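Local coordinates for protein DNA ligase (Aquifex aeolicus, PDB 3QWU) that is a putative ATP-dependent ligase of nucleic acids that binds adenosine and calcium and probably activates itself by adenylation before sealing strand ends, at residues Glu69-Glu72 and Ala73-Val77; Ile204-Arg207 and Phe208-Gly212; Leu337-Gly341 and Asp342-Leu346. All coordinates share one frame; numbering follows the deposited sequence.

Interaction 1: Glu69-Glu72 and Ala73-Val77; sequences EQFE and APFWV
F71 and F75 form the aromatic pair of this tight connection between helix 63-70 and strand 75-80. The ring centroids are 5.0 Å apart and the planes meet at 26°. The rings are thus nearly parallel but slid well past each other, so they hardly overlap. F71 CD2 sits over one face of the F75 ring, toward its rim. The chi1 angle of F75, 50°, puts CG between the backbone N and the carbonyl carbon, which turns the ring back toward F71.

Apolar contact does the rest of the touching between these two. F71 CB lies 4.0 Å from F75 CD2. F71 and F75 are both buried, and F218 of strand 215-220 packs against F71.

The polar links run to other parts of the same chain. The backbone N of E72 is hydrogen-bonded to E220 OE2. On the strand side, F75 has backbone hydrogen bonding with F191 of strand 187-191, one of the two neighbours of strand 75-80 in the mixed sheet.

F71 is the first residue to leave helical geometry, and A73 and P74 lead the chain into the strand. This is a helix-to-strand connection, and further on strand 75-80 lines the adenosine pocket at E78, E79 and K80. The F71 and F75 rings meet across the turn, while its polar backbone is tied to E220 of strand 215-220. The small overlap of the rings implies that dispersion and burial matter more here than a full stack.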
# COMPACT_ATOMS: atom_id res chain seq x y z
N GLU A 69 28.32 -5.16 5.28
CA GLU A 69 28.00 -4.23 6.39
C GLU A 69 27.60 -4.93 7.71
O GLU A 69 27.98 -4.49 8.79
CB GLU A 69 26.92 -3.23 5.96
CG GLU A 69 26.42 -2.23 7.02
CD GLU A 69 27.32 -0.99 7.18
OE1 GLU A 69 27.81 -0.42 6.18
OE2 GLU A 69 27.52 -0.57 8.33
N GLN A 70 26.83 -6.01 7.62
CA GLN A 70 26.20 -6.53 8.82
C GLN A 70 27.06 -7.49 9.65
O GLN A 70 26.78 -7.66 10.83
CB GLN A 70 24.89 -7.22 8.48
CG GLN A 70 23.84 -6.27 7.96
CD GLN A 70 23.50 -5.14 8.93
OE1 GLN A 70 23.41 -3.97 8.52
NE2 GLN A 70 23.28 -5.49 10.20
N PHE A 71 28.09 -8.08 9.05
CA PHE A 71 28.83 -9.19 9.65
C PHE A 71 30.31 -8.89 9.79
O PHE A 71 30.91 -8.36 8.87
CB PHE A 71 28.62 -10.51 8.88
CG PHE A 71 27.18 -10.98 8.88
CD1 PHE A 71 26.56 -11.38 10.06
CD2 PHE A 71 26.45 -11.02 7.73
CE1 PHE A 71 25.22 -11.80 10.07
CE2 PHE A 71 25.09 -11.40 7.75
CZ PHE A 71 24.49 -11.79 8.92
N GLU A 72 30.84 -9.23 10.97
CA GLU A 72 32.22 -9.00 11.36
C GLU A 72 33.02 -10.29 11.44
O GLU A 72 34.23 -10.24 11.66
CB GLU A 72 32.31 -8.46 12.81
CG GLU A 72 31.58 -7.19 13.12
CD GLU A 72 31.53 -6.96 14.64
OE1 GLU A 72 31.26 -7.96 15.38
OE2 GLU A 72 31.79 -5.81 15.06
N ALA A 73 32.34 -11.42 11.36
CA ALA A 73 32.94 -12.73 11.44
C ALA A 73 32.38 -13.58 10.30
O ALA A 73 31.50 -13.15 9.58
CB ALA A 73 32.63 -13.37 12.80
N PRO A 74 32.90 -14.78 10.11
CA PRO A 74 32.30 -15.69 9.17
C PRO A 74 30.87 -16.03 9.54
O PRO A 74 30.45 -15.85 10.71
CB PRO A 74 33.13 -16.96 9.33
CG PRO A 74 34.43 -16.51 9.88
CD PRO A 74 34.11 -15.35 10.75
N PHE A 75 30.12 -16.51 8.56
CA PHE A 75 28.74 -16.79 8.79
C PHE A 75 28.28 -18.00 8.02
O PHE A 75 28.69 -18.26 6.87
CB PHE A 75 27.86 -15.56 8.46
CG PHE A 75 28.14 -14.97 7.14
CD1 PHE A 75 27.46 -15.42 6.03
CD2 PHE A 75 29.13 -14.01 6.99
CE1 PHE A 75 27.74 -14.90 4.79
CE2 PHE A 75 29.43 -13.52 5.77
CZ PHE A 75 28.72 -13.96 4.64
N TRP A 76 27.38 -18.72 8.66
CA TRP A 76 26.74 -19.86 8.05
C TRP A 76 25.52 -19.40 7.21
O TRP A 76 24.76 -18.53 7.62
CB TRP A 76 26.29 -20.83 9.15
CG TRP A 76 27.43 -21.57 9.83
CD1 TRP A 76 28.04 -21.23 10.99
CD2 TRP A 76 28.05 -22.76 9.38
NE1 TRP A 76 29.00 -22.15 11.31
CE2 TRP A 76 29.04 -23.10 10.33
CE3 TRP A 76 27.87 -23.59 8.26
CZ2 TRP A 76 29.84 -24.22 10.21
CZ3 TRP A 76 28.67 -24.73 8.15
CH2 TRP A 76 29.66 -25.02 9.11
N VAL A 77 25.35 -20.03 6.07
CA VAL A 77 24.25 -19.73 5.16
C VAL A 77 23.35 -20.91 5.16
O VAL A 77 23.79 -22.01 4.91
CB VAL A 77 24.79 -19.43 3.80
CG1 VAL A 77 23.68 -19.26 2.79
CG2 VAL A 77 25.63 -18.12 3.91

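Interaction 2: Ile204-Arg207 and Phe208-Gly212; sequences ILKR and FNEEG
K206 and E210 meet one helical turn apart, their side chains crossing at a slant. K206 CG is anti to the backbone N (chi1 180°), and the chain bends only at its last torsion. K206 NZ then lies 3.2 Å from E210 OE2 in a salt bridge whose hydrogen bond is weak. The methylenes of K206 lie against the same oxygen. Both residues are exposed, so solvent probably screens this pair.

R207 and E211 lie side by side and point the same way. E211 OE2 is at the edge of the guanidinium, near its plane, but the carboxylate plane is turned 76° from it. The salt bridge is long, with R207 NE 3.9 Å from E211 OE2. The aliphatic part is closer: R207 CG is 3.6 Å from E211 OE2.

F208 turns to the buried side. I204 CG2 lies over one face of its ring, 4.4 Å from F208 CD1. The R207 guanidinium plane stands 85° from the F208 ring, with R207 NH2 4.2 Å from F208 CE1. L188 and V216 pack against F208 from two strands of the mixed sheet. N209 sends its side chain elsewhere, and its OD1 accepts a hydrogen bond from the backbone N of Y234.

Regular backbone bonds underlie these pairs. F208 N donates to I204 O at 2.9 Å, and E211 N to R207 O at 2.7 Å. G212 N returns to N209 O, and G212 takes a positive phi. This is a Schellman motif, closing an amphipathic helix that packs on the sheet of what is probably the nucleotidyltransferase (adenylation) domain.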
# COMPACT_ATOMS: atom_id res chain seq x y z
N ILE A 204 24.57 -19.10 -5.33
CA ILE A 204 23.59 -19.85 -4.58
C ILE A 204 22.20 -19.22 -4.71
O ILE A 204 21.23 -19.91 -5.03
CB ILE A 204 24.04 -20.02 -3.11
CG1 ILE A 204 25.15 -21.10 -3.05
CG2 ILE A 204 22.83 -20.36 -2.16
CD1 ILE A 204 25.93 -21.10 -1.79
N LEU A 205 22.12 -17.92 -4.57
CA LEU A 205 20.83 -17.21 -4.72
C LEU A 205 20.27 -17.23 -6.13
O LEU A 205 19.08 -17.37 -6.29
CB LEU A 205 20.87 -15.78 -4.14
CG LEU A 205 20.77 -15.96 -2.60
CD1 LEU A 205 21.43 -14.85 -1.99
CD2 LEU A 205 19.30 -16.14 -2.05
N LYS A 206 21.13 -17.16 -7.12
CA LYS A 206 20.73 -17.29 -8.49
C LYS A 206 20.11 -18.66 -8.71
O LYS A 206 19.08 -18.78 -9.35
CB LYS A 206 21.97 -17.14 -9.39
CG LYS A 206 21.68 -17.25 -10.89
CD LYS A 206 22.91 -17.62 -11.66
CE LYS A 206 22.68 -17.55 -13.16
NZ LYS A 206 22.82 -18.88 -13.83
N ARG A 207 20.73 -19.71 -8.16
CA ARG A 207 20.25 -21.09 -8.33
C ARG A 207 18.89 -21.30 -7.60
O ARG A 207 17.88 -21.73 -8.15
CB ARG A 207 21.33 -22.08 -7.87
CG ARG A 207 20.94 -23.53 -8.14
CD ARG A 207 21.97 -24.53 -7.71
NE ARG A 207 22.10 -24.68 -6.27
CZ ARG A 207 23.05 -24.15 -5.52
NH1 ARG A 207 24.02 -23.41 -6.03
NH2 ARG A 207 23.05 -24.41 -4.23
N PHE A 208 18.84 -20.87 -6.35
CA PHE A 208 17.64 -20.97 -5.55
C PHE A 208 16.49 -20.28 -6.25
O PHE A 208 15.33 -20.76 -6.29
CB PHE A 208 17.96 -20.27 -4.18
CG PHE A 208 18.41 -21.19 -3.13
CD1 PHE A 208 19.07 -22.33 -3.44
CD2 PHE A 208 18.14 -20.92 -1.81
CE1 PHE A 208 19.44 -23.24 -2.45
CE2 PHE A 208 18.54 -21.79 -0.78
CZ PHE A 208 19.20 -22.95 -1.10
N ASN A 209 16.79 -19.09 -6.75
CA ASN A 209 15.80 -18.28 -7.41
C ASN A 209 15.30 -19.05 -8.61
O ASN A 209 14.13 -19.13 -8.82
CB ASN A 209 16.34 -16.90 -7.88
CG ASN A 209 15.21 -16.01 -8.49
OD1 ASN A 209 14.17 -15.79 -7.87
ND2 ASN A 209 15.36 -15.65 -9.70
N GLU A 210 16.20 -19.61 -9.40
CA GLU A 210 15.77 -20.43 -10.52
C GLU A 210 15.04 -21.65 -10.08
O GLU A 210 14.18 -22.11 -10.80
CB GLU A 210 16.96 -20.83 -11.39
CG GLU A 210 17.61 -19.66 -12.15
CD GLU A 210 19.03 -19.95 -12.66
OE1 GLU A 210 19.56 -21.03 -12.38
OE2 GLU A 210 19.64 -19.10 -13.33
N GLU A 211 15.35 -22.19 -8.88
CA GLU A 211 14.66 -23.40 -8.36
C GLU A 211 13.38 -23.05 -7.59
O GLU A 211 12.74 -23.91 -7.03
CB GLU A 211 15.59 -24.17 -7.40
CG GLU A 211 16.84 -24.82 -8.05
CD GLU A 211 17.82 -25.39 -7.02
OE1 GLU A 211 17.70 -25.01 -5.84
OE2 GLU A 211 18.71 -26.20 -7.41
N GLY A 212 13.05 -21.79 -7.49
CA GLY A 212 11.85 -21.40 -6.73
C GLY A 212 11.98 -21.51 -5.23
O GLY A 212 11.01 -21.74 -4.55

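Interaction 3: Leu337-Gly341 and Asp342-Leu346; sequences LEKEG and DYWRL
Strands 337-340 and 343-346 pair antiparallel through a type II' turn from E340 to Y343, G341 taking the positive phi at its first inner position. This is a tight beta hairpin with a two-residue loop, in the C-terminal region of the ligase. E338 and R345 form one hydrogen-bonded pair, with R345 N to E338 O at 2.8 Å. E340 and Y343 form the other, closing the turn.

On the face with E338 and Y343, E340 and R345 make a salt bridge. The guanidinium grips side-on. R345 NE donates to E340 OE2 at 3.2 Å, and R345 NH2 to the syn lone pair of E340 OE1 at 3.3 Å. The planes are 48° apart, so the grip is twisted. R345 bends at chi2 and chi3, both 66°, which folds NE back over the neighbouring strand. R345 NH1 also forms a salt bridge with E137. With an alanine here, the carboxylates of E340 and E137 would probably lose a shared partner, and that of E340 would be likely to turn more freely.

On the other face, K339 crosses W344 at about a right angle. K339 CD lies over one face of the indole, toward the rim, 4.0 Å from the centroid of the W344 five-membered ring, a CH-pi contact. L337 CD1 touches L346 CD1 at 4.1 Å.

Y343 OH is hydrogen-bonded to D114. Strand 343-352 is the middle of a three-stranded sheet, between 330-340 and 303-310. Helix 313-325 packs against L337 and W344.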
# COMPACT_ATOMS: atom_id res chain seq x y z
N LEU A 337 -15.07 -32.47 6.95
CA LEU A 337 -14.37 -33.13 8.05
C LEU A 337 -14.77 -34.60 8.05
O LEU A 337 -15.84 -34.97 8.52
CB LEU A 337 -14.67 -32.46 9.39
CG LEU A 337 -13.83 -32.89 10.61
CD1 LEU A 337 -12.27 -32.89 10.39
CD2 LEU A 337 -14.18 -32.01 11.80
N GLU A 338 -13.88 -35.42 7.53
CA GLU A 338 -14.16 -36.81 7.19
C GLU A 338 -12.99 -37.74 7.56
O GLU A 338 -11.83 -37.44 7.26
CB GLU A 338 -14.31 -36.90 5.68
CG GLU A 338 -15.69 -36.96 5.09
CD GLU A 338 -15.60 -37.49 3.66
OE1 GLU A 338 -14.75 -36.99 2.87
OE2 GLU A 338 -16.35 -38.43 3.33
N LYS A 339 -13.27 -38.90 8.15
CA LYS A 339 -12.26 -39.93 8.24
C LYS A 339 -11.67 -40.22 6.86
O LYS A 339 -12.36 -40.18 5.85
CB LYS A 339 -12.83 -41.22 8.80
CG LYS A 339 -11.76 -42.12 9.39
CD LYS A 339 -11.38 -41.65 10.78
CE LYS A 339 -10.28 -42.52 11.37
NZ LYS A 339 -9.02 -42.22 10.67
N GLU A 340 -10.37 -40.46 6.82
CA GLU A 340 -9.65 -40.72 5.58
C GLU A 340 -8.41 -41.49 6.03
O GLU A 340 -7.51 -40.92 6.66
CB GLU A 340 -9.29 -39.39 4.91
CG GLU A 340 -8.64 -39.51 3.52
CD GLU A 340 -7.98 -38.19 3.08
OE1 GLU A 340 -6.74 -38.05 3.31
OE2 GLU A 340 -8.69 -37.31 2.53
N GLY A 341 -8.42 -42.80 5.77
CA GLY A 341 -7.39 -43.69 6.28
C GLY A 341 -7.50 -43.68 7.78
O GLY A 341 -8.62 -43.84 8.31
N ASP A 342 -6.37 -43.49 8.45
CA ASP A 342 -6.29 -43.28 9.93
C ASP A 342 -6.32 -41.80 10.38
O ASP A 342 -6.11 -41.50 11.57
CB ASP A 342 -5.00 -43.88 10.50
CG ASP A 342 -5.08 -45.37 10.69
OD1 ASP A 342 -6.21 -45.87 10.95
OD2 ASP A 342 -4.02 -46.04 10.61
N TYR A 343 -6.60 -40.88 9.45
CA TYR A 343 -6.63 -39.45 9.75
C TYR A 343 -7.98 -38.86 9.45
O TYR A 343 -8.70 -39.35 8.58
CB TYR A 343 -5.57 -38.71 8.94
CG TYR A 343 -4.18 -39.17 9.23
CD1 TYR A 343 -3.40 -38.55 10.20
CD2 TYR A 343 -3.63 -40.25 8.54
CE1 TYR A 343 -2.09 -39.00 10.48
CE2 TYR A 343 -2.30 -40.70 8.81
CZ TYR A 343 -1.54 -40.07 9.78
OH TYR A 343 -0.26 -40.52 10.07
N TRP A 344 -8.33 -37.82 10.19
CA TRP A 344 -9.44 -36.95 9.85
C TRP A 344 -8.97 -35.90 8.82
O TRP A 344 -8.06 -35.13 9.11
CB TRP A 344 -9.95 -36.30 11.12
CG TRP A 344 -10.62 -37.30 11.96
CD1 TRP A 344 -10.04 -38.12 12.89
CD2 TRP A 344 -12.00 -37.65 11.91
NE1 TRP A 344 -11.00 -38.94 13.45
CE2 TRP A 344 -12.20 -38.68 12.86
CE3 TRP A 344 -13.09 -37.19 11.16
CZ2 TRP A 344 -13.45 -39.25 13.09
CZ3 TRP A 344 -14.35 -37.76 11.39
CH2 TRP A 344 -14.51 -38.78 12.35
N ARG A 345 -9.55 -35.89 7.63
CA ARG A 345 -9.23 -34.87 6.63
C ARG A 345 -10.05 -33.59 6.85
O ARG A 345 -11.28 -33.65 6.98
CB ARG A 345 -9.46 -35.40 5.22
CG ARG A 345 -9.51 -34.34 4.16
CD ARG A 345 -8.20 -33.68 4.00
NE ARG A 345 -7.22 -34.61 3.48
CZ ARG A 345 -5.96 -34.30 3.20
NH1 ARG A 345 -5.50 -33.07 3.41
NH2 ARG A 345 -5.16 -35.23 2.72
N LEU A 346 -9.38 -32.44 6.93
CA LEU A 346 -10.08 -31.15 7.04
C LEU A 346 -9.86 -30.31 5.79
O LEU A 346 -8.73 -30.17 5.31
CB LEU A 346 -9.63 -30.36 8.24
CG LEU A 346 -10.31 -29.00 8.44
CD1 LEU A 346 -11.81 -29.14 8.76
CD2 LEU A 346 -9.59 -28.28 9.54

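How the interactions relate
The three contacts follow one another along the chain without touching. Interactions 1 and 2 are the closer pair, with nearest atoms about 5 Å apart and centres 21 Å apart. Both pack against strands 187-191 and 215-220 of the mixed sheet, at differing distances from the ligand: the F71 side chain is about 12 Å from the adenosine and the F208 side chain about 9 Å. The F75 side chain is about 6 Å from that of K219, and the F208 side chain is about 4 Å from that of E79; both partners bind adenosine. Interaction 3 lies away from these sites in the C-terminal region, its centre about 46 Å from that of interaction 1 and 36 Å from that of interaction 2.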